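Long-range contact in uncharacterized protein Atu1656 (Agrobacterium tumefaciens, PDB 2OJH), which is of unknown function but belongs to the TolB family and folds as a six-bladed beta-propeller: residues A[20-34]-A[282-294]. Numbering follows the deposited sequence.
Sequences MRSSIEIFNIRTRKM and DGDEFAYVRYFPV
Arg-21 reaches Phe-292 twice: its O accepts from Phe-292 N, and its NH1 donates to Phe-292 O at 3.0 Å in a bent bond (137°), while Asp-246 takes NH2. Ser-23, Glu-25 and Phe-27 form hydrogen-bonded antiparallel pairs with Arg-290, Tyr-288 and Phe-286, tying strands 22-28 and 285-291, whose directions differ by 155°. The Glu-25 carboxylate is nearly coplanar with the Arg-290 guanidinium; NE meets OE1 on its syn side at 2.9 Å in a salt bridge, while Ser-23 OG donates to the anti lone pair of OE2. Tyr-288 CG lies between backbone N and carbonyl carbon (chi1 66°), turning the ring toward strand 22-28; Glu-25 CB sits over its face, 3.8 Å from the centroid, a CH-pi contact. Phe-27 CB rests likewise on Phe-286, whose CE2, at the ring edge, meets Ile-29 CG2 at 3.6 Å. Asn-28 ND2 donates to Glu-285 OE2 at 3.0 Å, on the anti side. Arg-30 NE bridges to Asp-284 OD1 at 2.9 Å. Strand 22-28, near the N-terminus, lies between 33-40 and 285-291, near the C-terminus, consistent with beta-propeller closure; Ile-24 and Val-289 face strand 55-60, whereas Phe-27 and Tyr-288 meet Phe-265.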
loop_
_atom_site.group_PDB
_atom_site.type_symbol
_atom_site.label_atom_id
_atom_site.label_comp_id
_atom_site.label_asym_id
_atom_site.label_seq_id
_atom_site.Cartn_x
_atom_site.Cartn_y
_atom_site.Cartn_z
HETATM N N MSE A 20 -2.927 -23.085 8.352
HETATM C CA MSE A 20 -3.093 -21.655 8.089
HETATM C C MSE A 20 -1.946 -21.114 7.246
HETATM O O MSE A 20 -0.792 -21.502 7.425
HETATM C CB MSE A 20 -3.264 -20.849 9.377
HETATM C CG MSE A 20 -4.463 -21.271 10.206
HETATM SE SE MSE A 20 -6.173 -21.227 9.251
HETATM C CE MSE A 20 -6.365 -23.096 8.689
ATOM N N ARG A 21 -2.290 -20.237 6.316
ATOM C CA ARG A 21 -1.299 -19.565 5.479
ATOM C C ARG A 21 -1.219 -18.072 5.733
ATOM O O ARG A 21 -0.130 -17.507 5.718
ATOM C CB ARG A 21 -1.603 -19.797 3.989
ATOM C CG ARG A 21 -0.648 -19.090 3.040
ATOM C CD ARG A 21 0.736 -19.719 3.038
ATOM N NE ARG A 21 1.488 -19.276 1.864
ATOM C CZ ARG A 21 2.632 -18.600 1.903
ATOM N NH1 ARG A 21 3.193 -18.302 3.072
ATOM N NH2 ARG A 21 3.219 -18.234 0.757
ATOM N N SER A 22 -2.377 -17.429 5.913
ATOM C CA SER A 22 -2.439 -16.002 6.160
ATOM C C SER A 22 -3.181 -15.751 7.462
ATOM O O SER A 22 -4.159 -16.439 7.758
ATOM C CB SER A 22 -3.190 -15.252 5.042
ATOM O OG SER A 22 -2.791 -15.670 3.748
ATOM N N SER A 23 -2.691 -14.753 8.206
ATOM C CA SER A 23 -3.310 -14.236 9.423
ATOM C C SER A 23 -3.478 -12.735 9.238
ATOM O O SER A 23 -2.503 -11.982 9.221
ATOM C CB SER A 23 -2.430 -14.528 10.643
ATOM O OG SER A 23 -3.077 -14.153 11.853
ATOM N N ILE A 24 -4.724 -12.318 9.040
ATOM C CA ILE A 24 -5.063 -10.910 8.902
ATOM C C ILE A 24 -5.155 -10.337 10.334
ATOM O O ILE A 24 -5.937 -10.820 11.168
ATOM C CB ILE A 24 -6.391 -10.699 8.089
ATOM C CG1 ILE A 24 -6.272 -11.227 6.637
ATOM C CG2 ILE A 24 -6.690 -9.212 7.973
ATOM C CD1 ILE A 24 -6.207 -12.694 6.464
ATOM N N GLU A 25 -4.319 -9.345 10.612
ATOM C CA GLU A 25 -4.120 -8.851 11.974
ATOM C C GLU A 25 -4.157 -7.328 12.063
ATOM O O GLU A 25 -3.968 -6.646 11.068
ATOM C CB GLU A 25 -2.794 -9.391 12.496
ATOM C CG GLU A 25 -2.788 -10.925 12.632
ATOM C CD GLU A 25 -1.475 -11.509 13.137
ATOM O OE1 GLU A 25 -0.572 -10.748 13.525
ATOM O OE2 GLU A 25 -1.354 -12.761 13.149
ATOM N N ILE A 26 -4.376 -6.795 13.266
ATOM C CA ILE A 26 -4.364 -5.353 13.489
ATOM C C ILE A 26 -3.460 -5.071 14.665
ATOM O O ILE A 26 -3.449 -5.844 15.622
ATOM C CB ILE A 26 -5.786 -4.891 13.824
ATOM C CG1 ILE A 26 -6.641 -4.896 12.548
ATOM C CG2 ILE A 26 -5.761 -3.536 14.533
ATOM C CD1 ILE A 26 -8.165 -4.862 12.880
ATOM N N PHE A 27 -2.653 -4.016 14.573
ATOM C CA PHE A 27 -1.780 -3.630 15.671
ATOM C C PHE A 27 -2.152 -2.197 16.024
ATOM O O PHE A 27 -2.291 -1.327 15.135
ATOM C CB PHE A 27 -0.331 -3.688 15.236
ATOM C CG PHE A 27 0.662 -3.406 16.336
ATOM C CD1 PHE A 27 1.020 -4.395 17.224
ATOM C CD2 PHE A 27 1.268 -2.147 16.444
ATOM C CE1 PHE A 27 1.955 -4.144 18.264
ATOM C CE2 PHE A 27 2.185 -1.880 17.434
ATOM C CZ PHE A 27 2.546 -2.887 18.356
ATOM N N ASN A 28 -2.318 -1.967 17.321
ATOM C CA ASN A 28 -2.638 -0.648 17.827
ATOM C C ASN A 28 -1.330 -0.036 18.301
ATOM O O ASN A 28 -0.694 -0.552 19.212
ATOM C CB ASN A 28 -3.684 -0.740 18.948
ATOM C CG ASN A 28 -4.073 0.633 19.508
ATOM O OD1 ASN A 28 -3.211 1.431 19.861
ATOM N ND2 ASN A 28 -5.384 0.902 19.602
ATOM N N ILE A 29 -0.908 1.059 17.668
ATOM C CA ILE A 29 0.356 1.675 18.034
ATOM C C ILE A 29 0.321 2.488 19.333
ATOM O O ILE A 29 1.372 2.818 19.879
ATOM C CB ILE A 29 0.949 2.549 16.887
ATOM C CG1 ILE A 29 0.071 3.786 16.608
ATOM C CG2 ILE A 29 1.199 1.708 15.610
ATOM C CD1 ILE A 29 0.890 4.986 15.944
ATOM N N ARG A 30 -0.872 2.801 19.830
ATOM C CA ARG A 30 -0.995 3.535 21.087
ATOM C C ARG A 30 -0.864 2.610 22.310
ATOM O O ARG A 30 -0.137 2.905 23.248
ATOM C CB ARG A 30 -2.334 4.295 21.126
ATOM C CG ARG A 30 -2.582 5.177 19.892
ATOM C CD ARG A 30 -1.395 6.105 19.593
ATOM N NE ARG A 30 -1.649 6.912 18.401
ATOM C CZ ARG A 30 -0.748 7.676 17.796
ATOM N NH1 ARG A 30 0.497 7.756 18.260
ATOM N NH2 ARG A 30 -1.094 8.371 16.722
ATOM N N THR A 31 -1.581 1.494 22.280
ATOM C CA THR A 31 -1.620 0.534 23.387
ATOM C C THR A 31 -0.601 -0.591 23.173
ATOM O O THR A 31 -0.308 -1.353 24.096
ATOM C CB THR A 31 -2.996 -0.101 23.496
ATOM O OG1 THR A 31 -3.239 -0.838 22.303
ATOM C CG2 THR A 31 -4.098 0.959 23.665
ATOM N N ARG A 32 -0.085 -0.684 21.953
ATOM C CA ARG A 32 0.877 -1.701 21.524
ATOM C C ARG A 32 0.301 -3.124 21.664
ATOM O O ARG A 32 1.005 -4.072 21.988
ATOM C CB ARG A 32 2.240 -1.516 22.222
ATOM C CG ARG A 32 2.914 -0.139 21.935
ATOM C CD ARG A 32 3.403 -0.063 20.502
ATOM N NE ARG A 32 3.826 1.269 20.065
ATOM C CZ ARG A 32 5.091 1.644 19.922
ATOM N NH1 ARG A 32 6.078 0.801 20.206
ATOM N NH2 ARG A 32 5.371 2.875 19.506
ATOM N N LYS A 33 -0.999 -3.250 21.395
ATOM C CA LYS A 33 -1.696 -4.534 21.407
ATOM C C LYS A 33 -2.041 -4.944 19.975
ATOM O O LYS A 33 -2.436 -4.092 19.165
ATOM C CB LYS A 33 -3.038 -4.430 22.145
ATOM C CG LYS A 33 -3.014 -3.869 23.556
ATOM C CD LYS A 33 -2.817 -4.923 24.592
ATOM C CE LYS A 33 -1.389 -4.875 25.106
ATOM N NZ LYS A 33 -1.472 -4.879 26.583
HETATM N N MSE A 34 -1.953 -6.248 19.704
HETATM C CA MSE A 34 -2.393 -6.815 18.422
HETATM C C MSE A 34 -3.661 -7.653 18.552
HETATM O O MSE A 34 -4.017 -8.104 19.651
HETATM C CB MSE A 34 -1.269 -7.629 17.743
HETATM C CG MSE A 34 -0.743 -8.828 18.544
HETATM SE SE MSE A 34 -0.259 -10.264 17.297
HETATM C CE MSE A 34 -2.064 -10.536 16.555
ATOM N N ASP A 282 -8.746 6.330 12.307
ATOM C CA ASP A 282 -8.371 6.986 13.568
ATOM C C ASP A 282 -6.861 7.149 13.779
ATOM O O ASP A 282 -6.447 7.789 14.742
ATOM C CB ASP A 282 -9.005 6.285 14.785
ATOM C CG ASP A 282 -8.446 4.864 15.045
ATOM O OD1 ASP A 282 -7.304 4.508 14.627
ATOM O OD2 ASP A 282 -9.167 4.087 15.720
ATOM N N GLY A 283 -6.048 6.538 12.922
ATOM C CA GLY A 283 -4.585 6.685 13.026
ATOM C C GLY A 283 -3.918 6.014 14.226
ATOM O O GLY A 283 -2.718 6.220 14.465
ATOM N N ASP A 284 -4.654 5.172 14.957
ATOM C CA ASP A 284 -4.083 4.484 16.125
ATOM C C ASP A 284 -3.730 3.040 15.832
ATOM O O ASP A 284 -2.981 2.419 16.594
ATOM C CB ASP A 284 -5.057 4.516 17.299
ATOM C CG ASP A 284 -5.371 5.944 17.740
ATOM O OD1 ASP A 284 -4.469 6.812 17.676
ATOM O OD2 ASP A 284 -6.511 6.175 18.137
ATOM N N GLU A 285 -4.258 2.521 14.730
ATOM C CA GLU A 285 -4.098 1.098 14.422
ATOM C C GLU A 285 -3.851 0.922 12.945
ATOM O O GLU A 285 -4.336 1.720 12.133
ATOM C CB GLU A 285 -5.361 0.302 14.791
ATOM C CG GLU A 285 -5.764 0.457 16.226
ATOM C CD GLU A 285 -6.995 -0.345 16.620
ATOM O OE1 GLU A 285 -7.958 -0.434 15.837
ATOM O OE2 GLU A 285 -6.992 -0.838 17.758
ATOM N N PHE A 286 -3.091 -0.109 12.598
ATOM C CA PHE A 286 -2.992 -0.483 11.186
ATOM C C PHE A 286 -3.250 -1.983 10.979
ATOM O O PHE A 286 -3.000 -2.797 11.893
ATOM C CB PHE A 286 -1.633 -0.033 10.618
ATOM C CG PHE A 286 -0.462 -0.692 11.275
ATOM C CD1 PHE A 286 -0.068 -1.946 10.850
ATOM C CD2 PHE A 286 0.262 -0.046 12.290
ATOM C CE1 PHE A 286 0.994 -2.596 11.431
ATOM C CE2 PHE A 286 1.358 -0.682 12.890
ATOM C CZ PHE A 286 1.730 -1.949 12.467
ATOM N N ALA A 287 -3.742 -2.349 9.783
ATOM C CA ALA A 287 -3.948 -3.734 9.392
ATOM C C ALA A 287 -2.719 -4.241 8.613
ATOM O O ALA A 287 -2.027 -3.454 7.955
ATOM C CB ALA A 287 -5.253 -3.867 8.527
ATOM N N TYR A 288 -2.447 -5.540 8.732
ATOM C CA TYR A 288 -1.308 -6.193 8.072
ATOM C C TYR A 288 -1.573 -7.708 7.979
ATOM O O TYR A 288 -2.492 -8.228 8.636
ATOM C CB TYR A 288 0.010 -5.885 8.816
ATOM C CG TYR A 288 0.063 -6.486 10.202
ATOM C CD1 TYR A 288 -0.576 -5.860 11.282
ATOM C CD2 TYR A 288 0.733 -7.705 10.432
ATOM C CE1 TYR A 288 -0.563 -6.444 12.563
ATOM C CE2 TYR A 288 0.748 -8.290 11.696
ATOM C CZ TYR A 288 0.117 -7.639 12.754
ATOM O OH TYR A 288 0.106 -8.214 13.984
ATOM N N VAL A 289 -0.800 -8.419 7.153
ATOM C CA VAL A 289 -0.918 -9.874 7.067
ATOM C C VAL A 289 0.389 -10.488 7.487
ATOM O O VAL A 289 1.431 -10.126 6.962
ATOM C CB VAL A 289 -1.272 -10.389 5.647
ATOM C CG1 VAL A 289 -1.692 -11.889 5.682
ATOM C CG2 VAL A 289 -2.405 -9.534 5.016
ATOM N N ARG A 290 0.306 -11.416 8.434
ATOM C CA ARG A 290 1.422 -12.237 8.857
ATOM C C ARG A 290 1.222 -13.566 8.117
ATOM O O ARG A 290 0.093 -14.031 7.958
ATOM C CB ARG A 290 1.347 -12.423 10.390
ATOM C CG ARG A 290 2.280 -13.461 11.017
ATOM C CD ARG A 290 1.886 -13.732 12.507
ATOM N NE ARG A 290 1.796 -12.472 13.239
ATOM C CZ ARG A 290 2.823 -11.870 13.825
ATOM N NH1 ARG A 290 4.034 -12.428 13.808
ATOM N NH2 ARG A 290 2.642 -10.709 14.450
ATOM N N TYR A 291 2.313 -14.175 7.673
ATOM C CA TYR A 291 2.205 -15.437 6.960
ATOM C C TYR A 291 2.825 -16.564 7.752
ATOM O O TYR A 291 3.526 -16.331 8.730
ATOM C CB TYR A 291 2.816 -15.336 5.554
ATOM C CG TYR A 291 2.097 -14.329 4.708
ATOM C CD1 TYR A 291 0.909 -14.670 4.063
ATOM C CD2 TYR A 291 2.563 -13.024 4.613
ATOM C CE1 TYR A 291 0.211 -13.743 3.312
ATOM C CE2 TYR A 291 1.877 -12.069 3.863
ATOM C CZ TYR A 291 0.709 -12.450 3.216
ATOM O OH TYR A 291 0.010 -11.554 2.478
ATOM N N PHE A 292 2.533 -17.788 7.335
ATOM C CA PHE A 292 3.147 -18.982 7.930
ATOM C C PHE A 292 3.816 -19.747 6.795
ATOM O O PHE A 292 3.269 -19.800 5.689
ATOM C CB PHE A 292 2.072 -19.835 8.607
ATOM C CG PHE A 292 1.230 -19.068 9.585
ATOM C CD1 PHE A 292 1.729 -18.740 10.850
ATOM C CD2 PHE A 292 -0.045 -18.649 9.243
ATOM C CE1 PHE A 292 0.961 -17.992 11.756
ATOM C CE2 PHE A 292 -0.825 -17.916 10.153
ATOM C CZ PHE A 292 -0.314 -17.584 11.401
ATOM N N PRO A 293 5.017 -20.305 7.034
ATOM C CA PRO A 293 5.690 -21.060 5.978
ATOM C C PRO A 293 4.845 -22.199 5.370
ATOM O O PRO A 293 4.040 -22.818 6.074
ATOM C CB PRO A 293 6.939 -21.633 6.680
ATOM C CG PRO A 293 6.761 -21.382 8.126
ATOM C CD PRO A 293 5.842 -20.207 8.251
ATOM N N VAL A 294 5.028 -22.457 4.073
ATOM C CA VAL A 294 4.271 -23.517 3.394
ATOM C C VAL A 294 4.851 -24.890 3.671
ATOM O O VAL A 294 6.045 -25.005 3.955
ATOM C CB VAL A 294 4.148 -23.297 1.870
ATOM C CG1 VAL A 294 3.381 -22.039 1.589
ATOM C CG2 VAL A 294 5.511 -23.265 1.194
HETATM O O HOH W 1 1.298 -22.501 5.589
HETATM O O HOH W 2 -4.447 8.966 16.207
#